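Local coordinates for ABC transporter, solute-binding protein (Staphylococcus aureus, PDB 6LKJ), which binds sugar phosphates such as glucose 6-phosphate and probably serves as the extracellular receptor of an ABC importer, at residues L3-P8 / V27-K32; F95-T100 / L213-I218; K128-N133 / M165-T170. All coordinates share one frame; numbering follows the deposited sequence.

Interaction 1. Residues L3-P8 / V27-K32. With BGP (6-O-phosphono-beta-D-galactopyranose), chain B.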
# COMPACT_ATOMS: atom_id res chain seq x y z
N LEU A 3 12.89 19.50 -2.43
CA LEU A 3 12.97 18.15 -1.88
C LEU A 3 12.02 17.26 -2.67
O LEU A 3 10.82 17.53 -2.74
CB LEU A 3 12.62 18.14 -0.39
CG LEU A 3 13.04 16.96 0.49
CD1 LEU A 3 13.00 17.38 1.95
CD2 LEU A 3 12.15 15.74 0.27
N THR A 4 12.56 16.19 -3.27
CA THR A 4 11.79 15.32 -4.15
C THR A 4 11.45 14.02 -3.44
O THR A 4 12.32 13.39 -2.83
CB THR A 4 12.56 15.04 -5.44
OG1 THR A 4 12.67 16.25 -6.20
CG2 THR A 4 11.85 13.98 -6.28
N VAL A 5 10.18 13.61 -3.53
CA VAL A 5 9.68 12.41 -2.87
C VAL A 5 9.14 11.46 -3.93
O VAL A 5 8.30 11.84 -4.75
CB VAL A 5 8.59 12.75 -1.84
CG1 VAL A 5 7.99 11.48 -1.26
CG2 VAL A 5 9.14 13.64 -0.74
N TYR A 6 9.62 10.21 -3.91
CA TYR A 6 9.01 9.13 -4.68
C TYR A 6 7.89 8.52 -3.85
O TYR A 6 8.09 8.18 -2.68
CB TYR A 6 10.02 8.04 -5.03
CG TYR A 6 11.30 8.49 -5.69
CD1 TYR A 6 12.38 8.92 -4.93
CD2 TYR A 6 11.46 8.42 -7.07
CE1 TYR A 6 13.57 9.31 -5.53
CE2 TYR A 6 12.64 8.81 -7.68
CZ TYR A 6 13.69 9.25 -6.90
OH TYR A 6 14.87 9.64 -7.50
N SER A 7 6.71 8.36 -4.46
CA SER A 7 5.63 7.75 -3.70
C SER A 7 4.62 7.04 -4.58
O SER A 7 4.08 7.66 -5.52
CB SER A 7 4.91 8.80 -2.85
OG SER A 7 3.88 8.20 -2.08
N PRO A 8 4.34 5.76 -4.33
CA PRO A 8 3.21 5.10 -5.00
C PRO A 8 1.85 5.53 -4.47
O PRO A 8 0.84 5.12 -5.04
CB PRO A 8 3.47 3.61 -4.74
CG PRO A 8 4.25 3.59 -3.47
CD PRO A 8 5.12 4.82 -3.50
N VAL A 27 9.95 24.65 2.58
CA VAL A 27 10.65 23.85 1.58
C VAL A 27 9.63 23.43 0.53
O VAL A 27 8.47 23.16 0.85
CB VAL A 27 11.32 22.61 2.22
CG1 VAL A 27 11.99 21.74 1.16
CG2 VAL A 27 12.34 23.04 3.27
N LYS A 28 10.06 23.39 -0.73
CA LYS A 28 9.20 22.98 -1.83
C LYS A 28 9.34 21.48 -2.07
O LYS A 28 10.45 20.99 -2.30
CB LYS A 28 9.53 23.76 -3.10
CG LYS A 28 8.59 23.48 -4.27
CD LYS A 28 7.14 23.74 -3.88
CE LYS A 28 6.19 23.29 -4.98
NZ LYS A 28 5.05 22.51 -4.43
N ILE A 29 8.22 20.76 -2.02
CA ILE A 29 8.21 19.31 -2.17
C ILE A 29 7.54 18.97 -3.50
O ILE A 29 6.40 19.38 -3.76
CB ILE A 29 7.49 18.62 -1.01
CG1 ILE A 29 8.37 18.61 0.24
CG2 ILE A 29 7.10 17.20 -1.39
CD1 ILE A 29 7.67 18.08 1.46
N GLU A 30 8.25 18.23 -4.34
CA GLU A 30 7.71 17.67 -5.56
C GLU A 30 7.61 16.15 -5.42
O GLU A 30 8.44 15.52 -4.76
CB GLU A 30 8.57 18.04 -6.77
CG GLU A 30 8.77 19.54 -6.94
CD GLU A 30 9.45 19.90 -8.25
OE1 GLU A 30 10.15 19.03 -8.82
OE2 GLU A 30 9.30 21.05 -8.71
N ILE A 31 6.58 15.57 -6.03
CA ILE A 31 6.28 14.15 -5.88
C ILE A 31 6.42 13.47 -7.24
O ILE A 31 5.91 13.98 -8.25
CB ILE A 31 4.87 13.93 -5.31
CG1 ILE A 31 4.64 14.82 -4.09
CG2 ILE A 31 4.67 12.47 -4.95
CD1 ILE A 31 3.20 14.84 -3.61
N LYS A 32 7.11 12.33 -7.26
CA LYS A 32 7.19 11.47 -8.43
C LYS A 32 6.31 10.26 -8.18
O LYS A 32 6.60 9.45 -7.29
CB LYS A 32 8.64 11.06 -8.71
CG LYS A 32 9.53 12.20 -9.16
CD LYS A 32 10.88 11.69 -9.67
CE LYS A 32 10.72 10.88 -10.94
NZ LYS A 32 11.78 11.20 -11.94
C1 BGP B . -0.87 -0.22 -1.24
C2 BGP B . 0.24 0.21 -0.30
C3 BGP B . 0.51 1.67 -0.43
C4 BGP B . 0.82 2.05 -1.86
C5 BGP B . -0.30 1.59 -2.80
C6 BGP B . 0.04 1.92 -4.21
O1 BGP B . -1.04 -1.56 -1.15
O2 BGP B . -0.14 -0.08 1.07
O3 BGP B . 1.64 2.03 0.39
O4 BGP B . 2.04 1.40 -2.23
O5 BGP B . -0.54 0.14 -2.67
O6 BGP B . 1.16 1.20 -4.60
P BGP B . 1.07 0.26 -5.95
O1P BGP B . 0.11 -0.88 -5.73
O2P BGP B . 2.44 -0.28 -6.25
O3P BGP B . 0.60 1.10 -7.12

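Interaction 2. Residues F95-T100 / L213-I218. With BGP (6-O-phosphono-beta-D-galactopyranose), chain B.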
# COMPACT_ATOMS: atom_id res chain seq x y z
N PHE A 95 5.64 3.45 8.52
CA PHE A 95 4.93 4.72 8.36
C PHE A 95 3.43 4.59 8.60
O PHE A 95 2.86 5.32 9.41
CB PHE A 95 5.20 5.29 6.96
CG PHE A 95 4.33 6.45 6.60
CD1 PHE A 95 4.25 7.57 7.42
CD2 PHE A 95 3.59 6.44 5.43
CE1 PHE A 95 3.45 8.65 7.08
CE2 PHE A 95 2.79 7.51 5.08
CZ PHE A 95 2.72 8.62 5.91
N LEU A 96 2.78 3.67 7.89
CA LEU A 96 1.35 3.47 8.01
C LEU A 96 1.03 1.99 7.89
O LEU A 96 1.81 1.21 7.33
CB LEU A 96 0.56 4.24 6.94
CG LEU A 96 0.35 5.75 7.09
CD1 LEU A 96 -0.45 6.29 5.91
CD2 LEU A 96 -0.35 6.08 8.40
N LEU A 97 -0.12 1.60 8.42
CA LEU A 97 -0.67 0.27 8.23
C LEU A 97 -1.80 0.35 7.21
O LEU A 97 -2.74 1.13 7.39
CB LEU A 97 -1.18 -0.31 9.56
CG LEU A 97 -0.16 -0.33 10.70
CD1 LEU A 97 -0.83 -0.73 12.00
CD2 LEU A 97 0.99 -1.27 10.36
N MET A 98 -1.69 -0.43 6.14
CA MET A 98 -2.63 -0.36 5.02
C MET A 98 -3.18 -1.74 4.72
O MET A 98 -2.49 -2.56 4.09
CB MET A 98 -1.97 0.24 3.79
CG MET A 98 -2.95 0.52 2.67
SD MET A 98 -3.93 1.99 3.04
CE MET A 98 -2.70 3.27 2.81
N PRO A 99 -4.41 -2.03 5.13
CA PRO A 99 -5.03 -3.31 4.74
C PRO A 99 -5.29 -3.35 3.25
O PRO A 99 -5.81 -2.39 2.67
CB PRO A 99 -6.33 -3.34 5.55
CG PRO A 99 -6.16 -2.31 6.63
CD PRO A 99 -5.27 -1.26 6.04
N THR A 100 -4.92 -4.46 2.62
CA THR A 100 -5.39 -4.74 1.27
C THR A 100 -6.82 -5.26 1.34
O THR A 100 -7.20 -5.94 2.30
CB THR A 100 -4.49 -5.77 0.58
OG1 THR A 100 -4.46 -6.98 1.35
CG2 THR A 100 -3.07 -5.23 0.45
N LEU A 213 -2.02 -7.36 5.61
CA LEU A 213 -1.82 -6.03 6.16
C LEU A 213 -0.47 -5.50 5.69
O LEU A 213 0.58 -6.06 6.04
CB LEU A 213 -1.89 -6.04 7.69
CG LEU A 213 -1.69 -4.68 8.35
CD1 LEU A 213 -2.80 -3.72 7.95
CD2 LEU A 213 -1.63 -4.81 9.87
N ASN A 214 -0.49 -4.42 4.91
CA ASN A 214 0.74 -3.79 4.45
C ASN A 214 1.31 -2.89 5.54
O ASN A 214 0.58 -2.09 6.14
CB ASN A 214 0.49 -2.96 3.19
CG ASN A 214 0.02 -3.79 2.02
OD1 ASN A 214 0.06 -5.02 2.06
ND2 ASN A 214 -0.42 -3.12 0.96
N VAL A 215 2.60 -3.03 5.81
CA VAL A 215 3.33 -2.09 6.64
C VAL A 215 4.08 -1.16 5.68
O VAL A 215 5.16 -1.49 5.20
CB VAL A 215 4.29 -2.79 7.61
CG1 VAL A 215 4.96 -1.77 8.52
CG2 VAL A 215 3.53 -3.82 8.44
N ASP A 216 3.48 -0.01 5.39
CA ASP A 216 4.10 0.97 4.51
C ASP A 216 5.31 1.60 5.20
O ASP A 216 5.32 1.82 6.41
CB ASP A 216 3.10 2.04 4.11
CG ASP A 216 1.93 1.49 3.31
OD1 ASP A 216 1.90 0.26 3.06
OD2 ASP A 216 1.04 2.28 2.93
N GLY A 217 6.34 1.90 4.40
CA GLY A 217 7.60 2.36 4.94
C GLY A 217 8.05 3.67 4.31
O GLY A 217 7.50 4.13 3.30
N ILE A 218 9.07 4.26 4.94
CA ILE A 218 9.74 5.47 4.45
C ILE A 218 11.23 5.20 4.45
O ILE A 218 11.76 4.61 5.40
CB ILE A 218 9.41 6.70 5.32
CG1 ILE A 218 7.90 6.95 5.37
CG2 ILE A 218 10.12 7.94 4.79
CD1 ILE A 218 7.51 8.12 6.24
C1 BGP B . -0.87 -0.22 -1.24
C2 BGP B . 0.24 0.21 -0.30
C3 BGP B . 0.51 1.67 -0.43
C4 BGP B . 0.82 2.05 -1.86
C5 BGP B . -0.30 1.59 -2.80
C6 BGP B . 0.04 1.92 -4.21
O1 BGP B . -1.04 -1.56 -1.15
O2 BGP B . -0.14 -0.08 1.07
O3 BGP B . 1.64 2.03 0.39
O4 BGP B . 2.04 1.40 -2.23
O5 BGP B . -0.54 0.14 -2.67
O6 BGP B . 1.16 1.20 -4.60
P BGP B . 1.07 0.26 -5.95
O1P BGP B . 0.11 -0.88 -5.73
O2P BGP B . 2.44 -0.28 -6.25
O3P BGP B . 0.60 1.10 -7.12

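Interaction 3. Residues K128-N133 / M165-T170. With BGP (6-O-phosphono-beta-D-galactopyranose), chain B.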
# COMPACT_ATOMS: atom_id res chain seq x y z
N LYS A 128 -14.76 -10.80 -14.98
CA LYS A 128 -15.33 -9.53 -14.55
C LYS A 128 -14.76 -9.06 -13.22
O LYS A 128 -15.37 -8.23 -12.54
CB LYS A 128 -16.86 -9.66 -14.50
CG LYS A 128 -17.44 -10.09 -15.84
CD LYS A 128 -18.94 -10.36 -15.80
CE LYS A 128 -19.41 -10.92 -17.14
NZ LYS A 128 -20.89 -11.03 -17.23
N ILE A 129 -13.59 -9.58 -12.84
CA ILE A 129 -12.84 -9.16 -11.67
C ILE A 129 -11.49 -8.64 -12.14
O ILE A 129 -10.93 -9.13 -13.12
CB ILE A 129 -12.66 -10.32 -10.66
CG1 ILE A 129 -14.01 -11.00 -10.37
CG2 ILE A 129 -12.04 -9.82 -9.36
CD1 ILE A 129 -15.09 -10.06 -9.90
N ALA A 130 -10.97 -7.64 -11.44
CA ALA A 130 -9.72 -6.99 -11.84
C ALA A 130 -8.72 -6.99 -10.70
O ALA A 130 -9.08 -6.98 -9.52
CB ALA A 130 -9.97 -5.55 -12.31
N TYR A 131 -7.44 -6.99 -11.07
CA TYR A 131 -6.34 -6.84 -10.12
C TYR A 131 -5.17 -6.20 -10.86
O TYR A 131 -5.16 -6.13 -12.09
CB TYR A 131 -5.94 -8.18 -9.49
CG TYR A 131 -5.26 -9.14 -10.45
CD1 TYR A 131 -5.98 -9.81 -11.43
CD2 TYR A 131 -3.89 -9.38 -10.36
CE1 TYR A 131 -5.36 -10.69 -12.30
CE2 TYR A 131 -3.26 -10.26 -11.23
CZ TYR A 131 -4.00 -10.91 -12.19
OH TYR A 131 -3.38 -11.79 -13.06
N SER A 132 -4.19 -5.72 -10.10
CA SER A 132 -3.05 -5.03 -10.69
C SER A 132 -1.83 -5.95 -10.76
O SER A 132 -1.71 -6.92 -10.01
CB SER A 132 -2.71 -3.76 -9.91
OG SER A 132 -2.40 -4.05 -8.55
N ASN A 133 -0.93 -5.62 -11.69
CA ASN A 133 0.27 -6.37 -12.01
C ASN A 133 1.09 -6.67 -10.75
O ASN A 133 1.66 -5.76 -10.15
CB ASN A 133 1.12 -5.60 -13.02
CG ASN A 133 2.24 -6.44 -13.62
OD1 ASN A 133 2.60 -7.50 -13.10
ND2 ASN A 133 2.79 -5.98 -14.74
N MET A 165 -8.99 -10.22 -14.70
CA MET A 165 -8.25 -9.39 -15.66
C MET A 165 -7.18 -8.61 -14.92
O MET A 165 -7.47 -7.91 -13.94
CB MET A 165 -9.19 -8.43 -16.38
CG MET A 165 -10.45 -9.07 -16.95
SD MET A 165 -10.10 -10.44 -18.08
CE MET A 165 -9.04 -9.62 -19.28
N GLN A 166 -5.93 -8.73 -15.38
CA GLN A 166 -4.82 -8.01 -14.78
C GLN A 166 -4.68 -6.64 -15.43
O GLN A 166 -4.63 -6.52 -16.66
CB GLN A 166 -3.51 -8.79 -14.92
CG GLN A 166 -2.34 -8.12 -14.23
CD GLN A 166 -1.02 -8.84 -14.47
OE1 GLN A 166 -0.08 -8.27 -15.01
NE2 GLN A 166 -0.96 -10.10 -14.06
N LEU A 167 -4.63 -5.60 -14.60
CA LEU A 167 -4.45 -4.23 -15.05
C LEU A 167 -3.05 -3.75 -14.70
O LEU A 167 -2.40 -4.26 -13.78
CB LEU A 167 -5.51 -3.31 -14.43
CG LEU A 167 -6.96 -3.79 -14.54
CD1 LEU A 167 -7.90 -2.82 -13.84
CD2 LEU A 167 -7.35 -3.98 -16.00
N SER A 168 -2.59 -2.74 -15.44
CA SER A 168 -1.24 -2.24 -15.24
C SER A 168 -1.12 -1.47 -13.92
O SER A 168 -0.13 -1.62 -13.20
CB SER A 168 -0.82 -1.36 -16.41
OG SER A 168 0.48 -0.85 -16.22
N LYS A 169 -2.12 -0.65 -13.60
CA LYS A 169 -2.05 0.27 -12.47
C LYS A 169 -3.04 -0.13 -11.39
O LYS A 169 -4.18 -0.50 -11.68
CB LYS A 169 -2.32 1.70 -12.93
CG LYS A 169 -1.38 2.19 -14.02
CD LYS A 169 0.03 2.37 -13.49
CE LYS A 169 0.10 3.50 -12.48
NZ LYS A 169 1.51 3.84 -12.13
N THR A 170 -2.59 -0.04 -10.13
CA THR A 170 -3.45 -0.40 -9.00
C THR A 170 -4.68 0.49 -8.94
O THR A 170 -5.79 0.00 -8.70
CB THR A 170 -2.65 -0.30 -7.70
OG1 THR A 170 -1.70 -1.37 -7.63
CG2 THR A 170 -3.58 -0.37 -6.49
C1 BGP B . -0.87 -0.22 -1.24
C2 BGP B . 0.24 0.21 -0.30
C3 BGP B . 0.51 1.67 -0.43
C4 BGP B . 0.82 2.05 -1.86
C5 BGP B . -0.30 1.59 -2.80
C6 BGP B . 0.04 1.92 -4.21
O1 BGP B . -1.04 -1.56 -1.15
O2 BGP B . -0.14 -0.08 1.07
O3 BGP B . 1.64 2.03 0.39
O4 BGP B . 2.04 1.40 -2.23
O5 BGP B . -0.54 0.14 -2.67
O6 BGP B . 1.16 1.20 -4.60
P BGP B . 1.07 0.26 -5.95
O1P BGP B . 0.11 -0.88 -5.73
O2P BGP B . 2.44 -0.28 -6.25
O3P BGP B . 0.60 1.10 -7.12

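Interaction 1. Residues L3-P8 / V27-K32
With CG turned anti to the carbonyl carbon in both residues (chi1 -51° in Tyr6, -68° in Lys32), the Tyr6 ring and the Lys32 chain leave their strands on one face of the sheet and run side by side in the same direction. The motif is a beta-alpha-beta crossover: strands 2-7 and 28-33 lie parallel in an alpha/beta sheet, joined through helix 11-25. Lys32 CD meets the ring obliquely at Tyr6 CE2, 3.9 Å away, and its CG passes Thr4 CG2 at 4.1 Å. The tyrosine hydroxyl is held beyond the contact by Gly52 N and Glu46.

Five backbone hydrogen bonds zip the strands together, Leu3, Val5 and Ser7 of the first strand bonding to Lys28, Glu30 and Lys32 of the second. Glu30 O accepts from Val5 N at 2.9 Å, and Val5 O takes Lys32 N at 2.8 Å in an almost straight bond (168° at the hydrogen). On the other face Leu3, Val5, Ile29 and Ile31 are apolar. Val5 CG2 approaches Ile29 CG2 at 4.2 Å, and Leu233 of helix 230-237 packs over Leu3, Val5 and Ile29, while helix 11-25 reaches Ile29 and Ile31. After Ser7 the chain reaches the bound sugar phosphate with Pro8, its CG 3.3 Å from BGP O4 and its CB 3.3 Å from BGP O6.

Interaction 2. Residues F95-T100 / L213-I218
Strands 95-100 and 213-218 run antiparallel, their axes approaching to 4.5 Å at an angle of 151°, with a classic beta bulge where Phe95 and Leu96 both face Asp216. They belong to the long strands 93-105 and 213-221, consistent with the hinge strands that connect the two lobes of a periplasmic-binding-protein fold. At the bulge Asp216 O accepts a 2.7 Å bond from Phe95 N, while that from Leu96 N is weak. Further along, Met98 and Asn214 form a hydrogen-bonded pair.

Met98, Asn214 and Asp216 share the face turned to BGP, and the two polar residues grip adjacent sugar hydroxyls. Both turn CG anti to the carbonyl carbon (chi1 -63° in each), which brings amide and carboxylate to the sugar. The Asp216 carboxylate takes both hydroxyls as a fork: O3 donates to OD2 at 2.6 Å and O2 to OD1 at 2.9 Å. Tyr9 OH also bonds OD2, which should steady the carboxylate. Asn214 ND2 gives O2 a nearly straight bond of 3.1 Å (171° at the hydrogen), so O2 is at once acceptor from the amide and donor to the acid; the same ND2 also lies close to BGP O1. Gln142 NE2 bonds Asn214 OD1, consistent with the amide's orientation. The Thr100 methyl stands across Asn214 at about a right angle, CG2 lying 3.4 Å from ND2.

Leu97, Pro99, Leu213 and Val215 make the opposite face. There Leu213 CD1 lies beside the proline ring, and Leu97 and Val215 point the same way. At the bulged end Ile218 CD1 comes obliquely to the Phe95 ring, 3.5 Å from CD1. At the O2 side of the sugar, Met98 CG touches BGP O2 at 3.3 Å.

Interaction 3. Residues K128-N133 / M165-T170
The Tyr131 ring lies over the Gln166 backbone, with Gln166 CA above one face, 4.0 Å from the ring centroid and 23° off its normal, in a CH-pi contact. A chi1 of 70° sets CG between the backbone N and the carbonyl carbon, and the ring leans across to the neighbouring strand. Its phenol end also meets the side-chain stem, CZ lying 3.5 Å from Gln166 CB. Phe160 adds an edge-to-face stack with the same ring.

Strands 129-132 and 165-167 are parallel members of an alpha/beta sheet, linked by a crossover through helices 138-151 and 154-163, with strand 184-188 on the far side of strand 129-132. Met165 N bonds Ile129 O, Met165 O receives Tyr131 N, and Tyr131 O takes Leu167 N at 2.6 Å. Asn133 N closes the series on Leu167 O, at a more bent 134°. On the face away from the ring, Ala130 CB packs against Leu167 CD1 at 3.8 Å, and helix 170-178 packs against the leucine.

Beyond the paired residues the segments lead to the ligand phosphate. Ser132 OG lies 2.9 Å from Thr170 OG1, and Thr137 OG1 is a further hydrogen-bonding partner of the serine. Ser132 is thus a second-shell neighbour of Thr170, which binds the ligand directly: Thr170 OG1 donates to BGP O1P at 2.7 Å.

From the N terminus, interaction 1 closes first, a short loop filled mainly by helix 11-25, and it is complete before the other two begin. Interaction 2 opens at 95-100 and closes only at 213-218, more than a hundred residues later. Interaction 3 is nested inside that long loop, bringing together 128-133 and 165-170 around two intervening helices; no loops cross. Interactions 1 and 3 join parallel strands towards the two ends of the molecule, and interaction 2 the antiparallel strands between them, consistent with two lobes and their connecting strands. Their centres are 19 to 27 Å apart and none touches another, yet all three converge on BGP.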